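Local atomic coordinates of polysaccharide deacetylase (Bacillus anthracis, PDB entry 2J13), a protein that probably removes acetyl groups from N-acetylated sugars of bacterial peptidoglycan, as a family 4 carbohydrate esterase of the NodB homology type. Residues Asp227-Glu230 / His234-Ser237. Sequence-based numbering, arbitrary orientation.
Sequences DLRE and HFKS. With ZN (zinc ion), chain D.
With CG beside the backbone N in both residues (chi1 -71° in Leu228, -72° in Phe235), the leucine branch and the phenyl ring meet and cross at about a right angle. Phe235 CZ lies 3.9 Å from Leu228 CD1 and 4.0 Å from Leu228 CB. Ile57 of the neighbouring parallel strand 56-63 touches both side chains, so this apolar contact holds helix 217-230, three residues before strand 234-236, against the parallel sheet of the NodB homology region. Arg229 runs past the same ring, its NE 4.2 Å from Phe235 CD1 at an oblique angle. Rather than bonding the strand directly, the guanidinium reaches it through a water, which accepts from Arg229 NE at 3.0 Å and from Phe235 N at 3.1 Å. That water sits in plane at the guanidinium edge, while NH1 donates to Lys80 O. The CB of His234 departs away from the helix, and its ND1 binds a zinc ion at 2.2 Å, alongside Asp56 and two waters; this site is separate from the zinc at His113 and His117. Lys236 NZ forms a salt bridge with Asp56 OD2, the carboxylate whose OD1 binds the zinc. Successive residues of the strand thus divide the work, Phe235 packing on the helix and His234 binding metal, while the shared water satisfies a backbone N-H and one guanidinium N-H with no direct hydrogen bond between residues 227-230 and 234-237.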
# COMPACT_ATOMS: atom_id res chain seq x y z
N ASP A 227 14.32 4.31 -16.16
CA ASP A 227 14.75 3.03 -16.72
C ASP A 227 13.58 2.11 -17.10
O ASP A 227 13.56 1.46 -18.15
CB ASP A 227 15.67 2.36 -15.68
CG ASP A 227 16.31 1.09 -16.17
OD1 ASP A 227 17.45 1.16 -16.67
OD2 ASP A 227 15.70 0.01 -16.04
N LEU A 228 12.57 2.04 -16.23
CA LEU A 228 11.44 1.22 -16.51
C LEU A 228 10.61 1.79 -17.66
O LEU A 228 10.12 1.04 -18.49
CB LEU A 228 10.60 0.99 -15.24
CG LEU A 228 11.30 0.07 -14.24
CD1 LEU A 228 10.56 0.03 -12.89
CD2 LEU A 228 11.41 -1.33 -14.80
N ARG A 229 10.50 3.11 -17.75
CA ARG A 229 9.76 3.69 -18.91
C ARG A 229 10.45 3.36 -20.24
O ARG A 229 9.77 3.11 -21.22
CB ARG A 229 9.57 5.17 -18.77
CG ARG A 229 8.44 5.50 -17.82
CD ARG A 229 8.39 6.94 -17.48
NE ARG A 229 7.09 7.29 -16.91
CZ ARG A 229 6.84 8.42 -16.28
NH1 ARG A 229 7.80 9.31 -16.09
NH2 ARG A 229 5.62 8.64 -15.79
N GLU A 230 11.78 3.31 -20.25
CA GLU A 230 12.55 2.93 -21.46
C GLU A 230 12.33 1.47 -21.87
O GLU A 230 12.55 1.09 -23.04
CB GLU A 230 14.04 3.21 -21.24
CG GLU A 230 14.35 4.67 -20.99
CD GLU A 230 14.32 5.53 -22.25
OE1 GLU A 230 14.19 4.97 -23.36
OE2 GLU A 230 14.40 6.78 -22.12
N HIS A 234 4.49 1.24 -17.89
CA HIS A 234 3.64 2.38 -17.56
C HIS A 234 3.32 2.31 -16.08
O HIS A 234 2.89 1.27 -15.61
CB HIS A 234 2.33 2.29 -18.33
CG HIS A 234 2.52 2.04 -19.80
ND1 HIS A 234 1.78 1.11 -20.50
CD2 HIS A 234 3.42 2.56 -20.67
CE1 HIS A 234 2.20 1.08 -21.76
NE2 HIS A 234 3.19 1.95 -21.89
N PHE A 235 3.49 3.42 -15.39
CA PHE A 235 3.18 3.51 -13.96
C PHE A 235 1.75 3.98 -13.76
O PHE A 235 1.38 5.09 -14.19
CB PHE A 235 4.13 4.49 -13.28
CG PHE A 235 5.52 3.99 -13.14
CD1 PHE A 235 6.47 4.19 -14.14
CD2 PHE A 235 5.90 3.34 -11.99
CE1 PHE A 235 7.75 3.76 -14.00
CE2 PHE A 235 7.22 2.88 -11.83
CZ PHE A 235 8.14 3.09 -12.85
N LYS A 236 0.98 3.16 -13.06
CA LYS A 236 -0.44 3.35 -12.90
C LYS A 236 -0.84 3.35 -11.42
O LYS A 236 -0.01 3.07 -10.54
CB LYS A 236 -1.18 2.23 -13.64
CG LYS A 236 -0.84 2.09 -15.13
CD LYS A 236 -1.49 3.20 -15.93
CE LYS A 236 -2.02 2.71 -17.24
NZ LYS A 236 -3.17 1.77 -17.06
N SER A 237 -2.09 3.70 -11.15
CA SER A 237 -2.62 3.74 -9.78
C SER A 237 -3.35 2.46 -9.42
O SER A 237 -3.72 1.68 -10.28
CB SER A 237 -3.60 4.89 -9.62
OG SER A 237 -4.85 4.51 -10.17
ZN ZN D . -0.27 0.52 -19.90
O HOH W 1 4.49 5.85 -16.99
O HOH W 2 -1.60 2.01 -21.26
O HOH W 3 -0.65 -1.32 -21.17